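Local atomic coordinates of putative periplasmic protein (Salmonella enterica, PDB entry 3OE3), a protein that inhibits C-type lysozymes in the periplasm, probably shielding the bacterial cell wall from host lysozyme. Residues C[7-12]-C[17-22]; C[32-37]-C[72-77]. All blocks are in the same frame, centred on the assembly; numbering follows the deposited sequence.

Interaction 1. Residues C[7-12]-C[17-22]; sequences KSIYTC and VMEVIY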
ATOM      1  N   LYS C   7       7.704   5.148  -2.745  1.00 21.69           N
ATOM      2  CA  LYS C   7       7.505   3.945  -3.536  1.00 18.58           C
ATOM      3  C   LYS C   7       8.826   3.498  -4.126  1.00 18.19           C
ATOM      4  O   LYS C   7       9.563   4.305  -4.715  1.00 19.72           O
ATOM      5  CB  LYS C   7       6.514   4.197  -4.672  1.00 25.04           C
ATOM      6  CG  LYS C   7       6.437   3.021  -5.656  1.00 22.53           C
ATOM      7  CD  LYS C   7       5.621   3.338  -6.905  1.00 31.57           C
ATOM      8  CE  LYS C   7       4.140   3.348  -6.609  1.00 27.88           C
ATOM      9  NZ  LYS C   7       3.312   3.379  -7.852  1.00 23.09           N
ATOM     10  N   SER C   8       9.126   2.210  -3.963  1.00 15.03           N
ATOM     11  CA  SER C   8      10.316   1.616  -4.554  1.00 16.17           C
ATOM     12  C   SER C   8       9.906   0.606  -5.593  1.00 14.03           C
ATOM     13  O   SER C   8       8.956  -0.149  -5.397  1.00 17.53           O
ATOM     14  CB  SER C   8      11.144   0.913  -3.491  1.00 17.61           C
ATOM     15  OG  SER C   8      11.806   1.849  -2.658  1.00 20.53           O
ATOM     16  N   ILE C   9      10.626   0.585  -6.703  1.00 12.73           N
ATOM     17  CA  ILE C   9      10.377  -0.403  -7.736  1.00 15.64           C
ATOM     18  C   ILE C   9      11.616  -1.299  -7.869  1.00 14.50           C
ATOM     19  O   ILE C   9      12.743  -0.801  -7.962  1.00 16.78           O
ATOM     20  CB  ILE C   9      10.013   0.277  -9.069  1.00 18.74           C
ATOM     21  CG1 ILE C   9       8.715   1.086  -8.896  1.00 22.32           C
ATOM     22  CG2 ILE C   9       9.885  -0.749 -10.197  1.00 24.66           C
ATOM     23  CD1 ILE C   9       8.177   1.679 -10.163  1.00 29.22           C
ATOM     24  N   TYR C  10      11.407  -2.621  -7.838  1.00 14.07           N
ATOM     25  CA  TYR C  10      12.510  -3.581  -7.897  1.00 12.43           C
ATOM     26  C   TYR C  10      12.403  -4.394  -9.168  1.00 13.73           C
ATOM     27  O   TYR C  10      11.307  -4.797  -9.561  1.00 15.71           O
ATOM     28  CB  TYR C  10      12.441  -4.563  -6.717  1.00 14.15           C
ATOM     29  CG  TYR C  10      12.719  -3.983  -5.342  1.00 13.87           C
ATOM     30  CD1 TYR C  10      11.707  -3.344  -4.617  1.00 14.14           C
ATOM     31  CD2 TYR C  10      13.971  -4.112  -4.749  1.00 14.61           C
ATOM     32  CE1 TYR C  10      11.951  -2.829  -3.371  1.00 14.19           C
ATOM     33  CE2 TYR C  10      14.218  -3.578  -3.481  1.00 15.79           C
ATOM     34  CZ  TYR C  10      13.194  -2.936  -2.807  1.00 13.25           C
ATOM     35  OH  TYR C  10      13.418  -2.407  -1.539  1.00 18.27           O
ATOM     36  N   THR C  11      13.545  -4.646  -9.803  1.00 13.59           N
ATOM     37  CA  THR C  11      13.625  -5.626 -10.875  1.00 13.75           C
ATOM     38  C   THR C  11      14.030  -6.963 -10.273  1.00 15.37           C
ATOM     39  O   THR C  11      15.013  -7.042  -9.529  1.00 18.32           O
ATOM     40  CB  THR C  11      14.630  -5.204 -11.966  1.00 21.26           C
ATOM     41  OG1 THR C  11      15.778  -4.593 -11.360  1.00 23.08           O
ATOM     42  CG2 THR C  11      13.980  -4.203 -12.902  1.00 26.63           C
ATOM     43  N   CYS C  12      13.249  -8.001 -10.572  1.00 12.99           N
ATOM     44  CA  CYS C  12      13.466  -9.345 -10.022  1.00 16.56           C
ATOM     45  C   CYS C  12      13.707 -10.388 -11.103  1.00 15.13           C
ATOM     46  O   CYS C  12      13.596 -10.099 -12.308  1.00 15.99           O
ATOM     47  CB  CYS C  12      12.254  -9.785  -9.199  1.00 14.58           C
ATOM     48  SG  CYS C  12      11.737  -8.556  -7.962  1.00 21.58           S
ATOM     49  N   VAL C  17       8.605  -7.638 -11.840  1.00 15.76           N
ATOM     50  CA  VAL C  17       8.813  -6.372 -11.161  1.00 15.32           C
ATOM     51  C   VAL C  17       8.067  -6.416  -9.833  1.00 17.15           C
ATOM     52  O   VAL C  17       7.005  -7.034  -9.729  1.00 21.81           O
ATOM     53  CB  VAL C  17       8.285  -5.206 -12.000  1.00 21.80           C
ATOM     54  CG1 VAL C  17       8.402  -3.894 -11.229  1.00 24.86           C
ATOM     55  CG2 VAL C  17       9.039  -5.122 -13.318  1.00 29.27           C
HETATM   56  N   MSE C  18       8.641  -5.817  -8.805  1.00 12.86           N
HETATM   57  CA  MSE C  18       7.914  -5.696  -7.531  1.00 17.07           C
HETATM   58  C   MSE C  18       7.845  -4.247  -7.103  1.00 17.93           C
HETATM   59  O   MSE C  18       8.880  -3.612  -6.955  1.00 15.32           O
HETATM   60  CB  MSE C  18       8.638  -6.495  -6.439  1.00 18.21           C
HETATM   61  CG  MSE C  18       7.984  -6.436  -5.078  1.00 15.98           C
HETATM   62 SE   MSE C  18       8.800  -7.619  -3.756  1.00 24.13          SE
HETATM   63  CE  MSE C  18      10.527  -6.719  -3.601  1.00 17.18           C
ATOM     64  N   GLU C  19       6.634  -3.717  -6.910  1.00 15.07           N
ATOM     65  CA  GLU C  19       6.446  -2.419  -6.277  1.00 14.37           C
ATOM     66  C   GLU C  19       6.333  -2.609  -4.760  1.00 12.41           C
ATOM     67  O   GLU C  19       5.637  -3.505  -4.289  1.00 13.29           O
ATOM     68  CB  GLU C  19       5.141  -1.757  -6.746  1.00 20.29           C
ATOM     69  CG  GLU C  19       5.215  -0.973  -8.026  1.00 27.10           C
ATOM     70  CD  GLU C  19       3.961  -0.146  -8.254  1.00 29.92           C
ATOM     71  OE1 GLU C  19       3.045  -0.187  -7.398  1.00 24.03           O
ATOM     72  OE2 GLU C  19       3.895   0.546  -9.288  1.00 32.98           O
ATOM     73  N   VAL C  20       6.999  -1.749  -4.004  1.00 13.43           N
ATOM     74  CA  VAL C  20       6.794  -1.705  -2.565  1.00 14.69           C
ATOM     75  C   VAL C  20       6.541  -0.260  -2.160  1.00 13.15           C
ATOM     76  O   VAL C  20       7.252   0.646  -2.587  1.00 16.09           O
ATOM     77  CB  VAL C  20       8.007  -2.256  -1.786  1.00 13.74           C
ATOM     78  CG1 VAL C  20       7.682  -2.312  -0.284  1.00 16.84           C
ATOM     79  CG2 VAL C  20       8.411  -3.652  -2.294  1.00 15.86           C
ATOM     80  N   ILE C  21       5.500  -0.050  -1.364  1.00  9.79           N
ATOM     81  CA  ILE C  21       5.289   1.236  -0.707  1.00 12.13           C
ATOM     82  C   ILE C  21       5.889   1.124   0.686  1.00 13.22           C
ATOM     83  O   ILE C  21       5.516   0.239   1.451  1.00 14.60           O
ATOM     84  CB  ILE C  21       3.793   1.593  -0.577  1.00 14.34           C
ATOM     85  CG1 ILE C  21       3.101   1.630  -1.936  1.00 18.32           C
ATOM     86  CG2 ILE C  21       3.640   2.931   0.117  1.00 15.57           C
ATOM     87  CD1 ILE C  21       3.618   2.672  -2.878  1.00 19.86           C
ATOM     88  N   TYR C  22       6.850   1.990   0.998  1.00 12.74           N
ATOM     89  CA  TYR C  22       7.425   1.999   2.328  1.00 14.89           C
ATOM     90  C   TYR C  22       6.881   3.186   3.112  1.00 14.53           C
ATOM     91  O   TYR C  22       6.802   4.298   2.588  1.00 18.73           O
ATOM     92  CB  TYR C  22       8.950   2.105   2.250  1.00 15.12           C
ATOM     93  CG  TYR C  22       9.629   0.838   1.752  1.00 15.93           C
ATOM     94  CD1 TYR C  22       9.682  -0.293   2.552  1.00 15.64           C
ATOM     95  CD2 TYR C  22      10.241   0.789   0.506  1.00 17.39           C
ATOM     96  CE1 TYR C  22      10.314  -1.446   2.127  1.00 16.36           C
ATOM     97  CE2 TYR C  22      10.891  -0.375   0.065  1.00 16.07           C
ATOM     98  CZ  TYR C  22      10.912  -1.491   0.888  1.00 20.48           C
ATOM     99  OH  TYR C  22      11.550  -2.665   0.497  1.00 16.60           O
TER
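Y10 meets M18, a selenomethionine, on the inner face of a beta hairpin. The M18 chain runs out beside the Y10 side chain, then bends at its last torsion (chi3 67°). This brings CE over one face of the ring in a CH-pi contact, 4.1 Å from M18 CE to the Y10 ring centroid. V20 CG2 packs against Y10 CE1 at 3.8 Å. At the far end of the ring, Y22 OH donates a hydrogen bond to Y10 OH (2.8 Å). The two tyrosines reach this bond from opposite directions. S8 OG lies at the edge of the Y22 ring, 3.6 Å from Y22 CE2.

The outer face is mixed. K7 bends at chi3 (-75°), which turns NZ toward E19. The salt bridge K7 NZ to E19 OE2 is 3.2 Å long, and NZ stands well above the carboxylate plane. I21 CD1 packs against the K7 chain, nearest at CB and, past the bend, at CE. Further along, I9 CG2 touches V17 CG1 at 3.6 Å.

Antiparallel backbone bonds pair S8 with V20 and Y10 with M18. K7 NZ also hydrogen-bonds the backbone O of M40 of the second subunit, and E19 OE1 accepts from its backbone N, placing the pair in the dimer contact. Strand 80-88 continues the sheet beside 7-12, with C12 disulfide-bonded to C86. Strand 30-36 flanks 17-22 on its other side.

Interaction 2. Residues C[32-37]-C[72-77]; sequences AIISQV and AELVEG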
ATOM      1  N   ALA C  32       5.568  -1.659   5.391  1.00 13.35           N
ATOM      2  CA  ALA C  32       5.678  -1.829   3.949  1.00 13.65           C
ATOM      3  C   ALA C  32       4.346  -2.301   3.420  1.00 12.89           C
ATOM      4  O   ALA C  32       3.573  -2.919   4.140  1.00 15.14           O
ATOM      5  CB  ALA C  32       6.769  -2.845   3.614  1.00 15.21           C
ATOM      6  N   ILE C  33       4.064  -2.009   2.154  1.00 12.31           N
ATOM      7  CA  ILE C  33       2.881  -2.565   1.518  1.00 10.14           C
ATOM      8  C   ILE C  33       3.287  -3.138   0.176  1.00  9.62           C
ATOM      9  O   ILE C  33       3.969  -2.482  -0.605  1.00 11.86           O
ATOM     10  CB  ILE C  33       1.780  -1.520   1.262  1.00 11.30           C
ATOM     11  CG1 ILE C  33       1.454  -0.726   2.531  1.00 14.25           C
ATOM     12  CG2 ILE C  33       0.508  -2.214   0.754  1.00 12.45           C
ATOM     13  CD1 ILE C  33       0.700   0.547   2.224  1.00 24.76           C
ATOM     14  N   ILE C  34       2.872  -4.375  -0.068  1.00 11.45           N
ATOM     15  CA  ILE C  34       3.093  -5.028  -1.364  1.00 10.79           C
ATOM     16  C   ILE C  34       1.754  -5.431  -1.962  1.00 13.80           C
ATOM     17  O   ILE C  34       0.743  -5.432  -1.272  1.00 14.51           O
ATOM     18  CB  ILE C  34       4.013  -6.270  -1.230  1.00 12.49           C
ATOM     19  CG1 ILE C  34       3.371  -7.327  -0.335  1.00 15.15           C
ATOM     20  CG2 ILE C  34       5.399  -5.854  -0.732  1.00 15.78           C
ATOM     21  CD1 ILE C  34       4.116  -8.704  -0.349  1.00 14.99           C
ATOM     22  N   SER C  35       1.739  -5.747  -3.254  1.00 13.30           N
ATOM     23  CA  SER C  35       0.534  -6.207  -3.914  1.00 14.91           C
ATOM     24  C   SER C  35       0.803  -7.608  -4.457  1.00 16.09           C
ATOM     25  O   SER C  35       1.736  -7.803  -5.232  1.00 19.15           O
ATOM     26  CB  SER C  35       0.171  -5.242  -5.048  1.00 22.47           C
ATOM     27  OG  SER C  35      -0.984  -5.657  -5.745  1.00 26.39           O
ATOM     28  N   GLN C  36       0.004  -8.573  -4.016  1.00 14.04           N
ATOM     29  CA  GLN C  36       0.087  -9.966  -4.488  1.00 18.23           C
ATOM     30  C   GLN C  36      -1.305 -10.539  -4.705  1.00 19.12           C
ATOM     31  O   GLN C  36      -2.204 -10.304  -3.907  1.00 19.10           O
ATOM     32  CB  GLN C  36       0.815 -10.836  -3.458  1.00 20.79           C
ATOM     33  CG  GLN C  36       2.320 -10.734  -3.498  1.00 22.18           C
ATOM     34  CD  GLN C  36       2.891 -11.336  -4.763  1.00 28.09           C
ATOM     35  OE1 GLN C  36       2.609 -12.486  -5.100  1.00 36.14           O
ATOM     36  NE2 GLN C  36       3.675 -10.552  -5.487  1.00 29.07           N
ATOM     37  N   VAL C  37      -1.471 -11.329  -5.767  1.00 18.71           N
ATOM     38  CA  VAL C  37      -2.758 -11.926  -6.081  1.00 19.07           C
ATOM     39  C   VAL C  37      -3.857 -10.870  -6.035  1.00 17.84           C
ATOM     40  O   VAL C  37      -4.956 -11.108  -5.531  1.00 23.71           O
ATOM     41  CB  VAL C  37      -3.097 -13.100  -5.151  1.00 22.69           C
ATOM     42  CG1 VAL C  37      -4.163 -13.994  -5.795  1.00 25.50           C
ATOM     43  CG2 VAL C  37      -1.840 -13.907  -4.862  1.00 26.37           C
ATOM     44  N   ALA C  72      16.346  -7.287  -2.236  1.00 18.08           N
ATOM     45  CA  ALA C  72      15.168  -7.768  -1.528  1.00 16.37           C
ATOM     46  C   ALA C  72      14.771  -9.150  -2.036  1.00 17.97           C
ATOM     47  O   ALA C  72      15.134  -9.548  -3.147  1.00 17.21           O
ATOM     48  CB  ALA C  72      14.008  -6.796  -1.700  1.00 18.84           C
ATOM     49  N   GLU C  73      14.002  -9.858  -1.215  1.00 16.98           N
ATOM     50  CA  GLU C  73      13.465 -11.160  -1.562  1.00 18.27           C
ATOM     51  C   GLU C  73      12.079 -11.243  -0.958  1.00 13.93           C
ATOM     52  O   GLU C  73      11.893 -10.895   0.207  1.00 16.08           O
ATOM     53  CB  GLU C  73      14.328 -12.288  -0.969  1.00 27.17           C
ATOM     54  CG  GLU C  73      15.812 -12.218  -1.310  1.00 36.53           C
ATOM     55  CD  GLU C  73      16.133 -12.827  -2.662  1.00 38.03           C
ATOM     56  OE1 GLU C  73      15.255 -13.502  -3.228  1.00 35.14           O
ATOM     57  OE2 GLU C  73      17.264 -12.637  -3.155  1.00 38.50           O
ATOM     58  N   LEU C  74      11.108 -11.695  -1.740  1.00 13.79           N
ATOM     59  CA  LEU C  74       9.771 -11.955  -1.218  1.00 13.35           C
ATOM     60  C   LEU C  74       9.497 -13.452  -1.193  1.00 13.97           C
ATOM     61  O   LEU C  74       9.648 -14.160  -2.201  1.00 14.43           O
ATOM     62  CB  LEU C  74       8.687 -11.222  -2.034  1.00 12.89           C
ATOM     63  CG  LEU C  74       7.241 -11.411  -1.559  1.00 14.41           C
ATOM     64  CD1 LEU C  74       7.014 -10.763  -0.201  1.00 15.35           C
ATOM     65  CD2 LEU C  74       6.265 -10.855  -2.604  1.00 15.19           C
ATOM     66  N   VAL C  75       9.124 -13.921  -0.011  1.00 11.75           N
ATOM     67  CA  VAL C  75       8.799 -15.329   0.194  1.00 16.25           C
ATOM     68  C   VAL C  75       7.433 -15.490   0.861  1.00 15.14           C
ATOM     69  O   VAL C  75       6.828 -14.518   1.331  1.00 15.57           O
ATOM     70  CB  VAL C  75       9.878 -16.061   1.031  1.00 16.95           C
ATOM     71  CG1 VAL C  75      11.258 -15.904   0.382  1.00 18.56           C
ATOM     72  CG2 VAL C  75       9.888 -15.559   2.463  1.00 16.45           C
ATOM     73  N   GLU C  76       6.953 -16.729   0.901  1.00 16.19           N
ATOM     74  CA  GLU C  76       5.731 -17.062   1.616  1.00 16.85           C
ATOM     75  C   GLU C  76       5.950 -18.416   2.270  1.00 22.30           C
ATOM     76  O   GLU C  76       6.888 -19.139   1.913  1.00 22.47           O
ATOM     77  CB  GLU C  76       4.544 -17.139   0.643  1.00 21.11           C
ATOM     78  CG  GLU C  76       4.726 -18.179  -0.455  1.00 24.83           C
ATOM     79  CD  GLU C  76       3.613 -18.152  -1.498  1.00 37.25           C
ATOM     80  OE1 GLU C  76       2.523 -17.624  -1.195  1.00 39.24           O
ATOM     81  OE2 GLU C  76       3.832 -18.666  -2.619  1.00 39.00           O
ATOM     82  N   GLY C  77       5.087 -18.760   3.216  1.00 22.57           N
ATOM     83  CA  GLY C  77       5.163 -20.053   3.871  1.00 24.00           C
ATOM     84  C   GLY C  77       6.545 -20.337   4.425  1.00 23.34           C
ATOM     85  O   GLY C  77       7.170 -19.482   5.058  1.00 25.60           O
TER
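The Q36 side-chain amide has L74 CD2 over one of its faces. The methyl lies about 3.6 Å above the amide plane, displaced to the side away from OE1. It is 3.9 Å from Q36 NE2 and 4.0 Å from Q36 CD. L74 thus meets the flat of the amide and not its edge. Q36 reaches this place by a bend at chi2 (-68°), which turns a face of the amide toward L74. V82 and Y63 also touch the Q36 side chain.

The second part of the contact is purely apolar. I34 and L74 reach toward each other tip to tip, with I34 CD1 3.6 Å from L74 CD1. I34 CD1 is also 3.8 Å from L74 CD2. In I34, CG1 takes the crowded position between the backbone N and the carbonyl carbon (chi1 62°), and the extended chi2 then carries CD1 across to the leucine. The backbones stay well apart, at 9.6 Å between I34 CA and L74 CA.

Strands 30-36 and 71-76 are not neighbours in the sheet, and they meet through the barrel interior. V20, I41 and M43 pack on I34, while M18 and V82 pack on L74. I34 and L74 form a buried hydrophobic core, and the amide of the partly exposed Q36 borders it. This is dispersion packing, without the directional hold of a hydrogen bond.

In the fold
Both interactions belong to the same eight-stranded antiparallel barrel. Interaction 1 joins two strands adjacent in sheet and chain. It is partly buried. Beside its backbone bonds it has a mostly apolar inner face with one tyrosine-tyrosine hydrogen bond, in the core, and an outer surface face whose ion pair meets the second subunit. Interaction 2 is smaller, buried and nonlocal, and spans the barrel interior by side chains alone. The two share one core. M18 CE and Y10 CE2 pack on the CB of A72, and V20 touches I34. They also meet along the sheet, where I33 N probably bonds I21 O (2.8 Å). At the dimer interface, I33 packs on its counterpart in the second subunit.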